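Long-range contacts in leucyl aminopeptidase (Trypanosoma brucei brucei, PDB 5NTD), which probably removes leucine and similar residues from the N-termini of peptides as an M17 metallo-aminopeptidase, here holding manganese and bestatin: residues P280-S285 and P393-D398; A385-S390 and H482-F487; K162-A167 and C209-D214; T224-A229 and R268-L273. All coordinates share one frame; numbering follows the deposited sequence.

Overall arrangement
Contacts 1, 2 and 4 all lie in the catalytic domain, whereas contact 3 ties a loop of the N-terminal part to helix 196-214. Contacts 1 and 4 reach the same central sheet, their centres about 19 Å apart. Contact 2 packs against contact 1, with T386 CG2 3.6 Å from V396 CG2. It also brushes contact 4 where L389 meets T271. Contact 3 reaches contact 4 through helix 196-214, L212 CD2 lying 3.9 Å from I228 CD1. Further along, strand 283-291 of contact 1 carries K289 of the manganese site, and helix 374-387 of contact 2 follows directly after metal ligand E373. In contact 3 the D214 side chain stays about 14 Å from bestatin.

Contact 1 (P280-S285 and P393-D398); sequences PVKKVS and PDVVID
The chi1 of D394 (-60°) sets CG beside its own backbone N, and from there the carboxylate reaches across to K283. OD2 of D394 takes the N-H of K283 at 2.9 Å on its anti side, with the nitrogen somewhat out of the carboxylate plane. K283 answers with its carbonyl: K283 O accepts from D394 N at 2.7 Å and, more nearly in line with the C=O bond, from V395 N at 3.2 Å. D394 therefore grips both the N-H and the C=O of one residue just where the strands come together. K282 CD passes 3.8 Å from D394 OD2. Both lysine ammonium groups stop short of the carboxylate, but their positive charge would probably favour its ionised form.

Beyond this start the pairing is a regular parallel ladder within the mixed sheet of the catalytic domain, the strands 28° apart in direction. S285 N donates to V395 O and S285 O accepts from I397 N, each 2.9 Å long. S285 OG lies against the P393 ring, 3.4 Å from P393 CB, and is hydrogen-bonded to S336 OG. On the face shared by V284 and V395, V284 CG1 meets I397 CD1 at 4.0 Å. Helix 511-519 packs against V395 and I397, whereas A385 of helix 374-387 touches S285 on the opposite face; strand 334-344 pairs along the other edge of strand 283-291.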
loop_
_atom_site.group_PDB
_atom_site.type_symbol
_atom_site.label_atom_id
_atom_site.label_comp_id
_atom_site.label_asym_id
_atom_site.label_seq_id
_atom_site.Cartn_x
_atom_site.Cartn_y
_atom_site.Cartn_z
ATOM N N PRO G 280 -36.836 -40.300 13.044
ATOM C CA PRO G 280 -35.922 -39.239 13.455
ATOM C C PRO G 280 -36.638 -38.093 14.102
ATOM O O PRO G 280 -37.741 -37.743 13.699
ATOM C CB PRO G 280 -35.275 -38.795 12.144
ATOM C CG PRO G 280 -35.840 -39.655 11.053
ATOM C CD PRO G 280 -37.015 -40.371 11.580
ATOM N N VAL G 281 -35.999 -37.476 15.075
ATOM C CA VAL G 281 -36.611 -36.285 15.722
ATOM C C VAL G 281 -36.641 -35.085 14.760
ATOM O O VAL G 281 -37.345 -34.131 14.972
ATOM C CB VAL G 281 -35.920 -35.867 17.052
ATOM C CG1 VAL G 281 -35.942 -36.988 18.059
ATOM C CG2 VAL G 281 -34.480 -35.403 16.841
ATOM N N LYS G 282 -35.783 -35.146 13.745
ATOM C CA LYS G 282 -35.569 -34.071 12.777
ATOM C C LYS G 282 -34.786 -34.572 11.597
ATOM O O LYS G 282 -33.970 -35.479 11.697
ATOM C CB LYS G 282 -34.750 -32.918 13.423
ATOM C CG LYS G 282 -35.086 -31.505 12.959
ATOM C CD LYS G 282 -36.504 -31.157 13.362
ATOM C CE LYS G 282 -36.583 -29.907 14.189
ATOM N NZ LYS G 282 -37.958 -29.809 14.743
ATOM N N LYS G 283 -34.997 -33.918 10.479
ATOM C CA LYS G 283 -34.129 -34.113 9.294
ATOM C C LYS G 283 -33.254 -32.871 9.087
ATOM O O LYS G 283 -33.759 -31.755 8.864
ATOM C CB LYS G 283 -34.950 -34.388 8.043
ATOM C CG LYS G 283 -35.949 -35.514 8.204
ATOM C CD LYS G 283 -36.515 -35.920 6.847
ATOM C CE LYS G 283 -37.954 -36.421 6.909
ATOM N NZ LYS G 283 -38.863 -35.371 6.338
ATOM N N VAL G 284 -31.947 -33.083 9.157
ATOM C CA VAL G 284 -30.985 -31.998 9.106
ATOM C C VAL G 284 -29.979 -32.255 8.005
ATOM O O VAL G 284 -29.371 -33.300 7.942
ATOM C CB VAL G 284 -30.239 -31.822 10.439
ATOM C CG1 VAL G 284 -29.281 -30.654 10.361
ATOM C CG2 VAL G 284 -31.206 -31.594 11.574
ATOM N N SER G 285 -29.788 -31.249 7.167
ATOM C CA SER G 285 -28.737 -31.246 6.127
ATOM C C SER G 285 -27.602 -30.328 6.520
ATOM O O SER G 285 -27.801 -29.135 6.778
ATOM C CB SER G 285 -29.269 -30.823 4.785
ATOM O OG SER G 285 -30.086 -31.832 4.218
ATOM N N PRO G 393 -34.794 -31.455 3.938
ATOM C CA PRO G 393 -34.482 -31.243 5.333
ATOM C C PRO G 393 -35.378 -30.229 5.983
ATOM O O PRO G 393 -35.922 -29.358 5.329
ATOM C CB PRO G 393 -33.057 -30.707 5.286
ATOM C CG PRO G 393 -32.957 -30.030 3.975
ATOM C CD PRO G 393 -33.746 -30.904 3.059
ATOM N N ASP G 394 -35.517 -30.381 7.289
ATOM C CA ASP G 394 -36.232 -29.422 8.120
ATOM C C ASP G 394 -35.332 -28.245 8.427
ATOM O O ASP G 394 -35.803 -27.138 8.667
ATOM C CB ASP G 394 -36.671 -30.050 9.454
ATOM C CG ASP G 394 -37.604 -31.252 9.258
ATOM O OD1 ASP G 394 -38.577 -31.133 8.476
ATOM O OD2 ASP G 394 -37.314 -32.315 9.866
ATOM N N VAL G 395 -34.054 -28.547 8.521
ATOM C CA VAL G 395 -33.049 -27.583 8.931
ATOM C C VAL G 395 -31.836 -27.774 8.059
ATOM O O VAL G 395 -31.382 -28.887 7.853
ATOM C CB VAL G 395 -32.609 -27.768 10.395
ATOM C CG1 VAL G 395 -31.551 -26.745 10.771
ATOM C CG2 VAL G 395 -33.793 -27.638 11.334
ATOM N N VAL G 396 -31.303 -26.660 7.573
ATOM C CA VAL G 396 -30.024 -26.653 6.843
ATOM C C VAL G 396 -29.013 -25.877 7.672
ATOM O O VAL G 396 -29.276 -24.751 8.085
ATOM C CB VAL G 396 -30.112 -26.001 5.479
ATOM C CG1 VAL G 396 -28.735 -25.897 4.832
ATOM C CG2 VAL G 396 -31.017 -26.790 4.580
ATOM N N ILE G 397 -27.876 -26.517 7.929
ATOM C CA ILE G 397 -26.783 -25.877 8.646
ATOM C C ILE G 397 -25.587 -25.859 7.740
ATOM O O ILE G 397 -25.092 -26.920 7.322
ATOM C CB ILE G 397 -26.385 -26.608 9.932
ATOM C CG1 ILE G 397 -27.578 -26.762 10.863
ATOM C CG2 ILE G 397 -25.263 -25.860 10.658
ATOM C CD1 ILE G 397 -27.291 -27.652 12.058
ATOM N N ASP G 398 -25.129 -24.668 7.403
ATOM C CA ASP G 398 -23.859 -24.579 6.671
ATOM C C ASP G 398 -22.806 -24.001 7.619
ATOM O O ASP G 398 -23.104 -23.131 8.432
ATOM C CB ASP G 398 -23.987 -23.812 5.358
ATOM C CG ASP G 398 -23.957 -22.308 5.544
ATOM O OD1 ASP G 398 -22.867 -21.788 5.842
ATOM O OD2 ASP G 398 -25.038 -21.697 5.455
#

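Contact 2 (A385-S390 and H482-F487); sequences ATNELS and HLSPKF
T386 and S484 make the central bond: S484 N donates to T386 OG1 at 2.9 Å and 163°. With chi1 at 54°, OG1 sits between the backbone N and the carbonyl carbon of its own residue, and the same oxygen is hydrogen-bonded to V382 O one turn back, so the helix fixes the acceptor that receives the loop. The methyl of T386 takes the apolar side, with CG2 3.8 Å from F487 CG and 3.9 Å from L483 CD2.

One residue on, N387 OD1 accepts from S484 OG at 2.7 Å. The lysine chain of K486 runs extended across this amide at about a right angle, K486 CE coming within 3.4 Å of N387 OD1, and NZ ends in a weak bond to N387 O. A positive group near the C-terminal end of a helix should be electrostatically favourable.

Behind this shell, N387 ND2 donates to E388 OE1 at 2.8 Å, with the acceptor in the amide plane, which holds the amide's rotation. S484 OG, anti to its own N (chi1 178°), also accepts from K486 N at 3.1 Å, an ST turn nested in the type I turn S484-F487. This loop leads from helix 471-480 to strand 490-495. F487 rests on V396 of strand 395-400, while A385 faces V287 of strand 283-291, so helix and loop lie together on the sheet.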
loop_
_atom_site.group_PDB
_atom_site.type_symbol
_atom_site.label_atom_id
_atom_site.label_comp_id
_atom_site.label_asym_id
_atom_site.label_seq_id
_atom_site.Cartn_x
_atom_site.Cartn_y
_atom_site.Cartn_z
ATOM N N ALA G 385 -28.364 -29.919 -1.211
ATOM C CA ALA G 385 -28.985 -30.469 0.006
ATOM C C ALA G 385 -30.493 -30.272 -0.002
ATOM O O ALA G 385 -31.228 -31.152 0.431
ATOM C CB ALA G 385 -28.398 -29.857 1.265
ATOM N N THR G 386 -30.932 -29.137 -0.480
ATOM C CA THR G 386 -32.354 -28.774 -0.387
ATOM C C THR G 386 -33.180 -29.197 -1.610
ATOM O O THR G 386 -34.400 -29.087 -1.599
ATOM C CB THR G 386 -32.569 -27.263 -0.172
ATOM O OG1 THR G 386 -31.887 -26.533 -1.193
ATOM C CG2 THR G 386 -32.053 -26.877 1.179
ATOM N N ASN G 387 -32.513 -29.659 -2.644
ATOM C CA ASN G 387 -33.195 -30.010 -3.890
ATOM C C ASN G 387 -32.926 -31.397 -4.447
ATOM O O ASN G 387 -33.777 -31.950 -5.119
ATOM C CB ASN G 387 -32.847 -29.025 -5.003
ATOM C CG ASN G 387 -33.930 -28.955 -6.084
ATOM O OD1 ASN G 387 -34.985 -28.379 -5.874
ATOM N ND2 ASN G 387 -33.654 -29.544 -7.234
ATOM N N GLU G 388 -31.756 -31.946 -4.193
ATOM C CA GLU G 388 -31.310 -33.144 -4.909
ATOM C C GLU G 388 -31.273 -34.412 -4.091
ATOM O O GLU G 388 -30.851 -35.458 -4.579
ATOM C CB GLU G 388 -29.926 -32.925 -5.493
ATOM C CG GLU G 388 -29.847 -31.731 -6.404
ATOM C CD GLU G 388 -30.617 -31.909 -7.677
ATOM O OE1 GLU G 388 -31.379 -30.976 -7.951
ATOM O OE2 GLU G 388 -30.461 -32.914 -8.430
ATOM N N LEU G 389 -31.659 -34.333 -2.829
ATOM C CA LEU G 389 -31.583 -35.533 -1.943
ATOM C C LEU G 389 -32.913 -36.275 -1.939
ATOM O O LEU G 389 -33.916 -35.788 -2.434
ATOM C CB LEU G 389 -31.174 -35.156 -0.501
ATOM C CG LEU G 389 -29.859 -34.408 -0.387
ATOM C CD1 LEU G 389 -29.538 -34.152 1.076
ATOM C CD2 LEU G 389 -28.711 -35.163 -1.049
ATOM N N SER G 390 -32.888 -37.464 -1.375
ATOM C CA SER G 390 -34.126 -38.309 -1.279
ATOM C C SER G 390 -35.104 -37.814 -0.212
ATOM O O SER G 390 -36.210 -38.295 -0.136
ATOM C CB SER G 390 -33.784 -39.755 -0.973
ATOM O OG SER G 390 -32.980 -39.801 0.204
ATOM N N HIS G 482 -29.498 -19.344 -3.043
ATOM C CA HIS G 482 -29.371 -20.643 -3.739
ATOM C C HIS G 482 -30.056 -21.832 -3.040
ATOM O O HIS G 482 -29.910 -22.975 -3.431
ATOM C CB HIS G 482 -27.920 -20.923 -3.995
ATOM C CG HIS G 482 -27.285 -19.831 -4.772
ATOM N ND1 HIS G 482 -27.597 -19.583 -6.099
ATOM C CD2 HIS G 482 -26.448 -18.843 -4.387
ATOM C CE1 HIS G 482 -26.934 -18.521 -6.507
ATOM N NE2 HIS G 482 -26.223 -18.057 -5.492
ATOM N N LEU G 483 -30.821 -21.530 -2.005
ATOM C CA LEU G 483 -31.694 -22.534 -1.368
ATOM C C LEU G 483 -32.798 -22.881 -2.347
ATOM O O LEU G 483 -33.308 -22.011 -3.054
ATOM C CB LEU G 483 -32.325 -22.006 -0.080
ATOM C CG LEU G 483 -31.334 -21.818 1.081
ATOM C CD1 LEU G 483 -31.911 -20.963 2.169
ATOM C CD2 LEU G 483 -30.894 -23.173 1.625
ATOM N N SER G 484 -33.133 -24.157 -2.419
ATOM C CA SER G 484 -34.267 -24.595 -3.273
ATOM C C SER G 484 -35.574 -23.983 -2.798
ATOM O O SER G 484 -35.771 -23.839 -1.602
ATOM C CB SER G 484 -34.408 -26.108 -3.247
ATOM O OG SER G 484 -35.525 -26.533 -4.032
ATOM N N PRO G 485 -36.468 -23.614 -3.730
ATOM C CA PRO G 485 -37.836 -23.231 -3.358
ATOM C C PRO G 485 -38.627 -24.339 -2.620
ATOM O O PRO G 485 -39.516 -24.045 -1.847
ATOM C CB PRO G 485 -38.496 -22.956 -4.703
ATOM C CG PRO G 485 -37.386 -22.686 -5.645
ATOM C CD PRO G 485 -36.235 -23.499 -5.175
ATOM N N LYS G 486 -38.242 -25.590 -2.837
ATOM C CA LYS G 486 -38.818 -26.745 -2.101
ATOM C C LYS G 486 -38.559 -26.683 -0.594
ATOM O O LYS G 486 -39.213 -27.367 0.190
ATOM C CB LYS G 486 -38.208 -28.060 -2.556
ATOM C CG LYS G 486 -38.485 -28.452 -3.978
ATOM C CD LYS G 486 -37.774 -29.788 -4.216
ATOM C CE LYS G 486 -37.788 -30.219 -5.671
ATOM N NZ LYS G 486 -36.904 -31.404 -5.864
ATOM N N PHE G 487 -37.562 -25.900 -0.197
ATOM C CA PHE G 487 -37.172 -25.805 1.215
ATOM C C PHE G 487 -37.879 -24.636 1.860
ATOM O O PHE G 487 -37.842 -23.530 1.356
ATOM C CB PHE G 487 -35.665 -25.694 1.347
ATOM C CG PHE G 487 -35.191 -25.459 2.746
ATOM C CD1 PHE G 487 -35.124 -26.498 3.642
ATOM C CD2 PHE G 487 -34.802 -24.200 3.153
ATOM C CE1 PHE G 487 -34.672 -26.285 4.932
ATOM C CE2 PHE G 487 -34.354 -23.972 4.431
ATOM C CZ PHE G 487 -34.288 -25.013 5.327
#

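Contact 3 (K162-A167 and C209-D214)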
loop_
_atom_site.group_PDB
_atom_site.type_symbol
_atom_site.label_atom_id
_atom_site.label_comp_id
_atom_site.label_asym_id
_atom_site.label_seq_id
_atom_site.Cartn_x
_atom_site.Cartn_y
_atom_site.Cartn_z
ATOM N N LYS G 162 -0.378 -30.858 23.061
ATOM C CA LYS G 162 0.254 -31.083 21.769
ATOM C C LYS G 162 -0.721 -31.743 20.834
ATOM O O LYS G 162 -1.498 -32.574 21.246
ATOM C CB LYS G 162 1.528 -31.895 21.922
ATOM C CG LYS G 162 2.632 -30.999 22.435
ATOM C CD LYS G 162 3.898 -31.596 23.005
ATOM C CE LYS G 162 5.067 -30.609 22.996
ATOM N NZ LYS G 162 4.697 -29.254 23.497
ATOM N N HIS G 163 -0.648 -31.374 19.570
ATOM C CA HIS G 163 -1.610 -31.831 18.577
ATOM C C HIS G 163 -1.235 -33.185 17.997
ATOM O O HIS G 163 -0.067 -33.512 17.818
ATOM C CB HIS G 163 -1.764 -30.822 17.431
ATOM C CG HIS G 163 -2.379 -29.527 17.857
ATOM N ND1 HIS G 163 -3.054 -28.700 16.992
ATOM C CD2 HIS G 163 -2.480 -28.952 19.079
ATOM C CE1 HIS G 163 -3.517 -27.660 17.651
ATOM N NE2 HIS G 163 -3.199 -27.796 18.923
ATOM N N ASN G 164 -2.250 -33.980 17.703
ATOM C CA ASN G 164 -2.018 -35.323 17.140
ATOM C C ASN G 164 -1.357 -35.226 15.784
ATOM O O ASN G 164 -0.614 -36.122 15.390
ATOM C CB ASN G 164 -3.285 -36.176 17.113
ATOM C CG ASN G 164 -4.299 -35.704 16.118
ATOM O OD1 ASN G 164 -4.173 -35.970 14.920
ATOM N ND2 ASN G 164 -5.302 -34.963 16.605
ATOM N N PHE G 165 -1.639 -34.148 15.063
ATOM C CA PHE G 165 -0.919 -33.904 13.819
ATOM C C PHE G 165 0.469 -33.324 14.124
ATOM O O PHE G 165 0.597 -32.289 14.744
ATOM C CB PHE G 165 -1.636 -32.985 12.855
ATOM C CG PHE G 165 -0.849 -32.767 11.616
ATOM C CD1 PHE G 165 -0.899 -33.685 10.570
ATOM C CD2 PHE G 165 0.069 -31.709 11.540
ATOM C CE1 PHE G 165 -0.116 -33.528 9.448
ATOM C CE2 PHE G 165 0.867 -31.555 10.413
ATOM C CZ PHE G 165 0.784 -32.465 9.381
ATOM N N SER G 166 1.495 -33.977 13.611
ATOM C CA SER G 166 2.865 -33.478 13.713
ATOM C C SER G 166 3.778 -33.984 12.605
ATOM O O SER G 166 3.620 -35.090 12.098
ATOM C CB SER G 166 3.478 -33.858 15.029
ATOM O OG SER G 166 4.762 -33.270 15.175
ATOM N N ALA G 167 4.699 -33.118 12.216
ATOM C CA ALA G 167 5.761 -33.436 11.258
ATOM C C ALA G 167 7.148 -33.309 11.891
ATOM O O ALA G 167 8.161 -33.392 11.206
ATOM C CB ALA G 167 5.665 -32.551 10.025
ATOM N N CYS G 209 -11.074 -33.564 13.737
ATOM C CA CYS G 209 -11.351 -32.251 13.143
ATOM C C CYS G 209 -10.089 -31.396 13.199
ATOM O O CYS G 209 -9.639 -30.841 12.196
ATOM C CB CYS G 209 -12.481 -31.575 13.865
ATOM S SG CYS G 209 -12.979 -29.985 13.143
ATOM N N GLN G 210 -9.470 -31.399 14.367
ATOM C CA GLN G 210 -8.178 -30.718 14.571
ATOM C C GLN G 210 -7.118 -31.205 13.598
ATOM O O GLN G 210 -6.373 -30.418 12.986
ATOM C CB GLN G 210 -7.701 -30.902 15.991
ATOM C CG GLN G 210 -6.566 -29.994 16.377
ATOM C CD GLN G 210 -5.883 -30.460 17.658
ATOM O OE1 GLN G 210 -5.957 -29.803 18.685
ATOM N NE2 GLN G 210 -5.181 -31.584 17.577
ATOM N N ARG G 211 -7.077 -32.510 13.415
ATOM C CA ARG G 211 -6.063 -33.152 12.549
ATOM C C ARG G 211 -6.229 -32.690 11.120
ATOM O O ARG G 211 -5.263 -32.335 10.441
ATOM C CB ARG G 211 -6.185 -34.670 12.633
ATOM C CG ARG G 211 -5.067 -35.415 11.911
ATOM C CD ARG G 211 -5.144 -36.934 12.115
ATOM N NE ARG G 211 -4.057 -37.567 11.395
ATOM C CZ ARG G 211 -2.781 -37.551 11.787
ATOM N NH1 ARG G 211 -2.418 -37.004 12.942
ATOM N NH2 ARG G 211 -1.848 -38.086 10.988
ATOM N N LEU G 212 -7.460 -32.735 10.652
ATOM C CA LEU G 212 -7.776 -32.392 9.259
ATOM C C LEU G 212 -7.427 -30.903 8.977
ATOM O O LEU G 212 -6.887 -30.561 7.935
ATOM C CB LEU G 212 -9.233 -32.663 8.934
ATOM C CG LEU G 212 -9.675 -34.142 9.001
ATOM C CD1 LEU G 212 -11.166 -34.228 8.980
ATOM C CD2 LEU G 212 -9.095 -34.956 7.855
ATOM N N VAL G 213 -7.748 -30.060 9.941
ATOM C CA VAL G 213 -7.544 -28.617 9.809
ATOM C C VAL G 213 -6.048 -28.258 9.872
ATOM O O VAL G 213 -5.533 -27.543 9.021
ATOM C CB VAL G 213 -8.378 -27.847 10.843
ATOM C CG1 VAL G 213 -8.098 -26.351 10.758
ATOM C CG2 VAL G 213 -9.843 -28.092 10.573
ATOM N N ASP G 214 -5.363 -28.827 10.848
ATOM C CA ASP G 214 -3.884 -28.679 11.012
ATOM C C ASP G 214 -3.119 -29.147 9.777
ATOM O O ASP G 214 -2.109 -28.602 9.409
ATOM C CB ASP G 214 -3.346 -29.500 12.190
ATOM C CG ASP G 214 -3.421 -28.768 13.523
ATOM O OD1 ASP G 214 -3.477 -27.521 13.544
ATOM O OD2 ASP G 214 -3.484 -29.469 14.544
HETATM O O HOH W 1 -4.991 -34.040 19.136
HETATM O O HOH W 2 -3.990 -32.307 15.185
#
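D214 OD2 is gripped from two sources: H163 ND1 donates to it at 2.6 Å and 167°, and water 2 donates at 3.0 Å. The imidazole bond lies close to the ring plane and uses the syn side of the carboxylate. The other oxygen, D214 OD1, accepts from A506 N, so both are held. Water 2 itself accepts from Q210 NE2 at 2.8 Å and from F165 N. Q210 also lays its amide over one face of the H163 ring, the two planes only 5° apart and Q210 CD 3.4 Å from H163 ND1; the imidazole is thus stacked on one side and bonded at its edge.

N164 forms the second half. Its chi1 of 70° turns the amide toward the helix, where N164 OD1 receives R211 NH1 at 2.8 Å, nearly straight, in the carbonyl plane on a lone pair and in the guanidinium plane too. Water 1 accepts from N164 ND2 at 2.7 Å and, weakly, from Q210 NE2. R211 NH1 has a further acceptor in Y176 O, and NH2 bonds S18 OG of helix 6-20. F165 CB packs on D214 CB at 3.9 Å, and I356 of a neighbouring subunit touches F165.

A largely buried seam between a loop of the N-terminal domain and a helix of the catalytic part is therefore polar yet well supplied with partners, and three donors on one carboxylate would probably keep D214 ionised.

Contact 4 (T224-A229 and R268-L273); sequences TFTEIA and RLVTLL
Helix 224-229 runs almost along strand 268-273, 15° between their directions and 10.0 Å between the axes at closest approach. Alternate residues R268, V270 and L272 direct their CB atoms at the helix, which meets them with T226 and A229, three positions apart on one side. T226 sits between R268 and V270: OG1 lies 3.1 Å from R268 CD, the two side chains crossing at about a right angle, and 3.6 Å from V270 CG2. This hydroxyl is hydrogen-bonded to T222 O of its own helix, chi1 (-63°) having placed it beside the backbone N. T226 CG2 turns to V270 CG2 at 4.1 Å.

Such near-alignment is that of a helix laid over a strand of an alpha/beta sheet, here the mixed sheet of the M17 catalytic domain. Strand 268-274 pairs antiparallel with both 239-244 and 334-344, and T226 also touches V242 and L341 on these neighbours.

Further along, A229 presents just its methyl, CB standing 4.3 Å from L272 CD2 and 4.5 Å from V270 CG1. F320 of helix 314-328 packs against both A229 and L272. At the other end, the R268 chain bends at chi2 and its NH1 bonds A266 O.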
loop_
_atom_site.group_PDB
_atom_site.type_symbol
_atom_site.label_atom_id
_atom_site.label_comp_id
_atom_site.label_asym_id
_atom_site.label_seq_id
_atom_site.Cartn_x
_atom_site.Cartn_y
_atom_site.Cartn_z
ATOM N N THR G 224 -7.724 -36.606 -0.932
ATOM C CA THR G 224 -7.508 -37.346 0.326
ATOM C C THR G 224 -8.659 -37.142 1.320
ATOM O O THR G 224 -9.020 -38.053 2.069
ATOM C CB THR G 224 -6.177 -37.092 0.998
ATOM O OG1 THR G 224 -6.056 -35.713 1.321
ATOM C CG2 THR G 224 -5.071 -37.529 0.102
ATOM N N PHE G 225 -9.244 -35.955 1.315
ATOM C CA PHE G 225 -10.404 -35.681 2.190
ATOM C C PHE G 225 -11.547 -36.630 1.764
ATOM O O PHE G 225 -12.206 -37.255 2.588
ATOM C CB PHE G 225 -10.840 -34.238 2.081
ATOM C CG PHE G 225 -11.627 -33.712 3.266
ATOM C CD1 PHE G 225 -12.339 -34.527 4.123
ATOM C CD2 PHE G 225 -11.684 -32.331 3.472
ATOM C CE1 PHE G 225 -13.061 -33.996 5.173
ATOM C CE2 PHE G 225 -12.413 -31.786 4.536
ATOM C CZ PHE G 225 -13.114 -32.620 5.377
ATOM N N THR G 226 -11.737 -36.736 0.467
ATOM C CA THR G 226 -12.762 -37.627 -0.065
ATOM C C THR G 226 -12.494 -39.095 0.351
ATOM O O THR G 226 -13.411 -39.808 0.757
ATOM C CB THR G 226 -12.847 -37.520 -1.591
ATOM O OG1 THR G 226 -13.241 -36.183 -1.923
ATOM C CG2 THR G 226 -13.890 -38.509 -2.165
ATOM N N GLU G 227 -11.260 -39.522 0.208
ATOM C CA GLU G 227 -10.887 -40.905 0.566
ATOM C C GLU G 227 -11.118 -41.163 2.037
ATOM O O GLU G 227 -11.531 -42.251 2.436
ATOM C CB GLU G 227 -9.436 -41.220 0.242
ATOM C CG GLU G 227 -9.198 -41.425 -1.238
ATOM C CD GLU G 227 -7.706 -41.527 -1.548
ATOM O OE1 GLU G 227 -7.020 -42.321 -0.853
ATOM O OE2 GLU G 227 -7.210 -40.817 -2.465
ATOM N N ILE G 228 -10.827 -40.167 2.847
ATOM C CA ILE G 228 -11.053 -40.280 4.297
ATOM C C ILE G 228 -12.539 -40.481 4.592
ATOM O O ILE G 228 -12.914 -41.337 5.391
ATOM C CB ILE G 228 -10.504 -39.067 5.052
ATOM C CG1 ILE G 228 -8.972 -39.134 5.044
ATOM C CG2 ILE G 228 -11.022 -39.025 6.494
ATOM C CD1 ILE G 228 -8.302 -37.803 5.314
ATOM N N ALA G 229 -13.371 -39.684 3.939
ATOM C CA ALA G 229 -14.820 -39.817 4.081
ATOM C C ALA G 229 -15.298 -41.223 3.643
ATOM O O ALA G 229 -16.099 -41.864 4.316
ATOM C CB ALA G 229 -15.541 -38.759 3.281
ATOM N N ARG G 268 -14.703 -31.778 -5.625
ATOM C CA ARG G 268 -15.702 -32.810 -5.354
ATOM C C ARG G 268 -16.807 -32.272 -4.496
ATOM O O ARG G 268 -16.554 -31.585 -3.523
ATOM C CB ARG G 268 -15.047 -34.015 -4.652
ATOM C CG ARG G 268 -14.211 -34.871 -5.593
ATOM C CD ARG G 268 -12.931 -35.271 -4.922
ATOM N NE ARG G 268 -12.214 -36.346 -5.596
ATOM C CZ ARG G 268 -11.104 -36.205 -6.307
ATOM N NH1 ARG G 268 -10.538 -35.031 -6.492
ATOM N NH2 ARG G 268 -10.514 -37.283 -6.785
ATOM N N LEU G 269 -18.011 -32.652 -4.852
ATOM C CA LEU G 269 -19.167 -32.518 -3.979
ATOM C C LEU G 269 -19.440 -33.901 -3.378
ATOM O O LEU G 269 -19.892 -34.821 -4.046
ATOM C CB LEU G 269 -20.363 -32.019 -4.740
ATOM C CG LEU G 269 -21.454 -31.357 -3.912
ATOM C CD1 LEU G 269 -21.004 -30.060 -3.268
ATOM C CD2 LEU G 269 -22.655 -31.094 -4.804
ATOM N N VAL G 270 -19.158 -34.016 -2.093
ATOM C CA VAL G 270 -19.248 -35.267 -1.370
ATOM C C VAL G 270 -20.415 -35.233 -0.379
ATOM O O VAL G 270 -20.406 -34.447 0.567
ATOM C CB VAL G 270 -17.973 -35.562 -0.613
ATOM C CG1 VAL G 270 -18.070 -36.878 0.139
ATOM C CG2 VAL G 270 -16.796 -35.611 -1.556
ATOM N N THR G 271 -21.400 -36.096 -0.588
ATOM C CA THR G 271 -22.546 -36.146 0.298
ATOM C C THR G 271 -22.608 -37.473 1.044
ATOM O O THR G 271 -22.567 -38.547 0.451
ATOM C CB THR G 271 -23.868 -35.879 -0.437
ATOM O OG1 THR G 271 -23.851 -34.558 -1.022
ATOM C CG2 THR G 271 -25.043 -35.945 0.517
ATOM N N LEU G 272 -22.738 -37.365 2.351
ATOM C CA LEU G 272 -22.830 -38.500 3.256
ATOM C C LEU G 272 -24.245 -38.558 3.848
ATOM O O LEU G 272 -24.831 -37.514 4.136
ATOM C CB LEU G 272 -21.817 -38.408 4.395
ATOM C CG LEU G 272 -20.432 -37.937 3.971
ATOM C CD1 LEU G 272 -19.529 -37.819 5.189
ATOM C CD2 LEU G 272 -19.824 -38.894 2.976
ATOM N N LEU G 273 -24.776 -39.779 4.000
ATOM C CA LEU G 273 -26.141 -39.986 4.545
ATOM C C LEU G 273 -26.156 -40.903 5.712
ATOM O O LEU G 273 -25.589 -41.969 5.696
ATOM C CB LEU G 273 -27.083 -40.547 3.516
ATOM C CG LEU G 273 -27.386 -39.634 2.335
ATOM C CD1 LEU G 273 -28.071 -40.443 1.224
ATOM C CD2 LEU G 273 -28.280 -38.469 2.777
#